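Local coordinates for protein FkbI (Streptomyces hygroscopicus, PDB 1R2J) that binds FAD and probably acts as an acyl-ACP dehydrogenase in making the methoxymalonyl extender unit of the polyketide FK520, at residues S70-S73 with V74-Q78; T143-A146 with A147-D150. All coordinates share one frame; numbering follows the deposited sequence.

Interaction 1 (S70-S73 with V74-Q78); sequences SLRS and VMTSQ
The flat guanidinium of R72 meets the methyl of T76 at its edge, near the group's plane: T76 CG2 lies 3.6 Å from R72 NE. The pair sits one turn apart on a buried part of helix 69-88 of the acyl-CoA dehydrogenase N-terminal domain. With CG anti to the backbone N (chi1 -158°), the R72 chain starts beside its carbonyl, then bends at chi2 and chi3, which carries NE forward to that methyl; the chain also rests on T61 of helix 54-67. NE is buried by this contact and finds no polar partner in the model. T76 suits the site because it offers one branch to each neighbour: its methyl meets arginine, and its hydroxyl, lying between the backbone N and the carbonyl carbon, turns back to the chain, OG1 donating to S73 O at 2.6 Å. An alanine here would lose both branches and would probably leave S73 O with one donor fewer and the R72 edge with a gap beside it. The regular i to i+4 bonds continue, with T76 N 3.0 Å from R72 O and M75 N 3.2 Å from L71 O. L71 and V74 both pack apolar surface on L30 of helix 27-35. S73 O is gripped twice, since S77 N, at 3.0 Å, approaches it from the same face of the carbonyl plane as T76 OG1.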
loop_
_atom_site.group_PDB
_atom_site.type_symbol
_atom_site.label_atom_id
_atom_site.label_comp_id
_atom_site.label_asym_id
_atom_site.label_seq_id
_atom_site.Cartn_x
_atom_site.Cartn_y
_atom_site.Cartn_z
ATOM N N SER A 70 -1.277 -8.339 3.305
ATOM C CA SER A 70 -2.122 -7.542 4.198
ATOM C C SER A 70 -1.164 -6.718 5.065
ATOM O O SER A 70 -1.333 -5.505 5.240
ATOM C CB SER A 70 -2.977 -8.431 5.109
ATOM O OG SER A 70 -4.084 -8.988 4.431
ATOM N N LEU A 71 -0.152 -7.389 5.605
ATOM C CA LEU A 71 0.836 -6.717 6.432
ATOM C C LEU A 71 1.535 -5.656 5.585
ATOM O O LEU A 71 1.758 -4.532 6.043
ATOM C CB LEU A 71 1.856 -7.730 6.967
ATOM C CG LEU A 71 3.022 -7.187 7.801
ATOM C CD1 LEU A 71 2.490 -6.393 8.989
ATOM C CD2 LEU A 71 3.883 -8.356 8.286
ATOM N N ARG A 72 1.861 -6.020 4.345
ATOM C CA ARG A 72 2.529 -5.118 3.409
ATOM C C ARG A 72 1.662 -3.879 3.185
ATOM O O ARG A 72 2.170 -2.759 3.104
ATOM C CB ARG A 72 2.757 -5.842 2.079
ATOM C CG ARG A 72 3.858 -5.281 1.180
ATOM C CD ARG A 72 3.425 -4.071 0.372
ATOM N NE ARG A 72 2.080 -4.153 -0.200
ATOM C CZ ARG A 72 1.606 -5.149 -0.944
ATOM N NH1 ARG A 72 2.353 -6.215 -1.234
ATOM N NH2 ARG A 72 0.371 -5.061 -1.428
ATOM N N SER A 73 0.349 -4.084 3.094
ATOM C CA SER A 73 -0.570 -2.970 2.875
ATOM C C SER A 73 -0.533 -1.975 4.033
ATOM O O SER A 73 -0.719 -0.775 3.831
ATOM C CB SER A 73 -1.993 -3.491 2.663
ATOM O OG SER A 73 -2.096 -4.158 1.413
ATOM N N VAL A 74 -0.289 -2.480 5.242
ATOM C CA VAL A 74 -0.208 -1.627 6.421
ATOM C C VAL A 74 1.034 -0.757 6.313
ATOM O O VAL A 74 1.010 0.420 6.678
ATOM C CB VAL A 74 -0.148 -2.465 7.723
ATOM C CG1 VAL A 74 -0.010 -1.550 8.936
ATOM C CG2 VAL A 74 -1.412 -3.292 7.854
ATOM N N MET A 75 2.117 -1.342 5.804
ATOM C CA MET A 75 3.374 -0.620 5.618
ATOM C C MET A 75 3.168 0.489 4.598
ATOM O O MET A 75 3.716 1.584 4.737
ATOM C CB MET A 75 4.472 -1.546 5.088
ATOM C CG MET A 75 4.867 -2.672 6.011
ATOM S SD MET A 75 6.152 -3.720 5.274
ATOM C CE MET A 75 7.442 -2.489 4.915
ATOM N N THR A 76 2.397 0.197 3.553
ATOM C CA THR A 76 2.149 1.200 2.524
ATOM C C THR A 76 1.321 2.355 3.093
ATOM O O THR A 76 1.606 3.515 2.816
ATOM C CB THR A 76 1.443 0.585 1.253
ATOM O OG1 THR A 76 0.077 0.278 1.543
ATOM C CG2 THR A 76 2.134 -0.701 0.829
ATOM N N SER A 77 0.309 2.038 3.898
ATOM C CA SER A 77 -0.533 3.070 4.498
ATOM C C SER A 77 0.296 3.906 5.474
ATOM O O SER A 77 0.226 5.136 5.471
ATOM C CB SER A 77 -1.712 2.435 5.229
ATOM O OG SER A 77 -2.569 1.769 4.319
ATOM N N GLN A 78 1.072 3.222 6.310
ATOM C CA GLN A 78 1.942 3.878 7.275
ATOM C C GLN A 78 2.892 4.809 6.540
ATOM O O GLN A 78 2.987 5.999 6.851
ATOM C CB GLN A 78 2.782 2.848 8.031
ATOM C CG GLN A 78 2.228 2.404 9.372
ATOM C CD GLN A 78 2.076 3.550 10.355
ATOM O OE1 GLN A 78 1.085 4.267 10.326
ATOM N NE2 GLN A 78 3.067 3.732 11.222
#

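Interaction 2 (T143-A146 with A147-D150); sequences TTAA and AYAD. With FAD (flavin-adenine dinucleotide), chain B.
A147 follows A146 in the bend that wraps the chain round A145 O; its N lies 3.1 Å from A145 O, at too poor an angle to bond. The backbone of A147 pairs instead with G190, and a small methyl is all that this partly exposed position carries. Y148 comes next and makes the good bond: its N donates to A145 O over 2.9 Å, from well above the carbonyl plane. Its CG, anti to the carbonyl carbon (chi1 -51°), starts the ring back beside the chain, where CD2 stands 4.3 Å from A145 CB. The long phenol then carries OH to A188 O and L25 N, a reach that suits tyrosine. A149 N adds two weak bonds, to the same A145 O, at 3.0 Å, and to A146 O, at 3.4 Å, while its methyl packs on A108 of strand 107-110. D150 closes the segment with OD1 bonded to L106 N. These bonds follow on a type II beta turn from T143 to A146, whose third residue, A145, has the positive phi (65°) that such a turn requires. At the turn's second residue, T144 N donates to FAD O4 over 2.9 Å and T144 OG1 to FAD N5 over 2.6 Å. Such a hydroxyl at the flavin N5, the atom that receives hydride in acyl-CoA dehydrogenases, is characteristic of the flavin site of this family.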
loop_
_atom_site.group_PDB
_atom_site.type_symbol
_atom_site.label_atom_id
_atom_site.label_comp_id
_atom_site.label_asym_id
_atom_site.label_seq_id
_atom_site.Cartn_x
_atom_site.Cartn_y
_atom_site.Cartn_z
ATOM N N THR A 143 -10.690 2.539 3.368
ATOM C CA THR A 143 -9.427 3.013 3.923
ATOM C C THR A 143 -8.600 1.879 4.525
ATOM O O THR A 143 -8.999 1.263 5.513
ATOM C CB THR A 143 -9.673 4.075 5.002
ATOM O OG1 THR A 143 -10.626 5.025 4.512
ATOM C CG2 THR A 143 -8.381 4.806 5.333
ATOM N N THR A 144 -7.441 1.611 3.929
ATOM C CA THR A 144 -6.561 0.548 4.408
ATOM C C THR A 144 -5.984 0.809 5.797
ATOM O O THR A 144 -5.563 1.926 6.101
ATOM C CB THR A 144 -5.378 0.328 3.445
ATOM O OG1 THR A 144 -5.870 -0.098 2.171
ATOM C CG2 THR A 144 -4.432 -0.733 4.005
ATOM N N ALA A 145 -5.965 -0.238 6.622
ATOM C CA ALA A 145 -5.435 -0.181 7.983
ATOM C C ALA A 145 -6.220 0.733 8.930
ATOM O O ALA A 145 -5.843 0.899 10.093
ATOM C CB ALA A 145 -3.970 0.248 7.947
ATOM N N ALA A 146 -7.306 1.324 8.443
ATOM C CA ALA A 146 -8.103 2.225 9.273
ATOM C C ALA A 146 -8.601 1.568 10.564
ATOM O O ALA A 146 -8.756 2.233 11.585
ATOM C CB ALA A 146 -9.288 2.768 8.472
ATOM N N ALA A 147 -8.849 0.264 10.519
ATOM C CA ALA A 147 -9.336 -0.454 11.696
ATOM C C ALA A 147 -8.277 -0.551 12.791
ATOM O O ALA A 147 -8.585 -0.926 13.921
ATOM C CB ALA A 147 -9.803 -1.853 11.296
ATOM N N TYR A 148 -7.034 -0.209 12.452
ATOM C CA TYR A 148 -5.926 -0.278 13.403
ATOM C C TYR A 148 -5.348 1.088 13.747
ATOM O O TYR A 148 -4.682 1.246 14.769
ATOM C CB TYR A 148 -4.765 -1.102 12.831
ATOM C CG TYR A 148 -5.116 -2.460 12.276
ATOM C CD1 TYR A 148 -5.629 -3.461 13.095
ATOM C CD2 TYR A 148 -4.917 -2.746 10.926
ATOM C CE1 TYR A 148 -5.938 -4.720 12.580
ATOM C CE2 TYR A 148 -5.222 -4.002 10.404
ATOM C CZ TYR A 148 -5.731 -4.981 11.235
ATOM O OH TYR A 148 -6.021 -6.225 10.725
ATOM N N ALA A 149 -5.594 2.066 12.886
ATOM C CA ALA A 149 -5.028 3.399 13.049
ATOM C C ALA A 149 -5.403 4.232 14.269
ATOM O O ALA A 149 -6.524 4.166 14.778
ATOM C CB ALA A 149 -5.296 4.218 11.784
ATOM N N ASP A 150 -4.427 5.016 14.725
ATOM C CA ASP A 150 -4.614 5.945 15.831
ATOM C C ASP A 150 -4.886 7.273 15.126
ATOM O O ASP A 150 -5.671 8.093 15.593
ATOM C CB ASP A 150 -3.338 6.111 16.666
ATOM C CG ASP A 150 -2.932 4.848 17.391
ATOM O OD1 ASP A 150 -2.023 4.149 16.896
ATOM O OD2 ASP A 150 -3.516 4.554 18.458
HETATM P PA FAD B . -14.232 3.322 -10.498
HETATM O O1A FAD B . -13.147 4.193 -10.066
HETATM O O2A FAD B . -15.685 3.208 -10.118
HETATM O O5B FAD B . -13.848 1.949 -11.052
HETATM C C5B FAD B . -13.839 2.142 -12.410
HETATM C C4B FAD B . -13.449 1.015 -13.303
HETATM O O4B FAD B . -13.576 1.888 -14.480
HETATM C C3B FAD B . -11.986 0.763 -13.124
HETATM O O3B FAD B . -11.677 -0.471 -13.684
HETATM C C2B FAD B . -11.330 1.863 -13.814
HETATM O O2B FAD B . -9.972 1.712 -14.303
HETATM C C1B FAD B . -12.305 2.231 -14.971
HETATM N N9A FAD B . -12.274 3.628 -15.250
HETATM C C8A FAD B . -12.727 4.748 -14.502
HETATM N N7A FAD B . -12.528 5.905 -15.059
HETATM C C5A FAD B . -11.910 5.606 -16.258
HETATM C C6A FAD B . -11.442 6.392 -17.315
HETATM N N6A FAD B . -11.542 7.728 -17.324
HETATM N N1A FAD B . -10.857 5.753 -18.392
HETATM C C2A FAD B . -10.740 4.405 -18.418
HETATM N N3A FAD B . -11.178 3.532 -17.416
HETATM C C4A FAD B . -11.761 4.293 -16.365
HETATM N N1 FAD B . -8.690 4.276 -1.164
HETATM C C2 FAD B . -8.130 5.196 -0.275
HETATM O O2 FAD B . -8.382 6.414 -0.337
HETATM N N3 FAD B . -7.271 4.742 0.716
HETATM C C4 FAD B . -6.908 3.386 0.919
HETATM O O4 FAD B . -6.115 3.080 1.860
HETATM C C4X FAD B . -7.488 2.495 0.044
HETATM N N5 FAD B . -7.146 1.091 0.254
HETATM C C5X FAD B . -7.741 0.136 -0.598
HETATM C C6 FAD B . -7.486 -1.255 -0.454
HETATM C C7 FAD B . -8.091 -2.267 -1.258
HETATM C C7M FAD B . -7.760 -3.740 -1.026
HETATM C C8 FAD B . -9.013 -1.855 -2.260
HETATM C C8M FAD B . -9.757 -2.819 -3.167
HETATM C C9 FAD B . -9.277 -0.524 -2.454
HETATM C C9A FAD B . -8.646 0.505 -1.662
HETATM N N10 FAD B . -8.911 1.963 -1.828
HETATM C C10 FAD B . -8.368 2.945 -0.990
HETATM C "C1'" FAD B . -9.736 2.121 -2.947
HETATM C "C2'" FAD B . -8.867 2.313 -4.317
HETATM O "O2'" FAD B . -8.588 3.739 -4.215
HETATM C "C3'" FAD B . -9.823 2.136 -5.358
HETATM O "O3'" FAD B . -9.525 0.898 -6.049
HETATM C "C4'" FAD B . -10.186 3.020 -6.578
HETATM O "O4'" FAD B . -10.392 4.398 -6.425
HETATM C "C5'" FAD B . -11.431 2.314 -6.840
HETATM O "O5'" FAD B . -12.473 3.120 -7.298
HETATM P P FAD B . -13.910 2.373 -7.419
HETATM O O1P FAD B . -13.935 3.730 -7.148
HETATM O O2P FAD B . -15.446 2.524 -7.584
HETATM O O3P FAD B . -14.153 2.770 -8.977
#

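In the fold
From the N terminus, the chain first reaches interaction 1, a turn inside helix 69-88 of the N-terminal domain that closes no loop. After strands 107-110 and 126-130 it runs out along strand 133-143 and meets interaction 2 in the connection to strand 151-156, within the middle domain. The two follow one another in series, neither enclosing nor crossing the other. In space they touch: S77 OG lies 3.1 Å from T144 CG2, and S77 also makes a weak hydrogen bond to T144 O. The helical domain thus backs one of the residues that bind the flavin, and A188 is shared, bonded through S70 from 70-78 and through Y148 from 143-150.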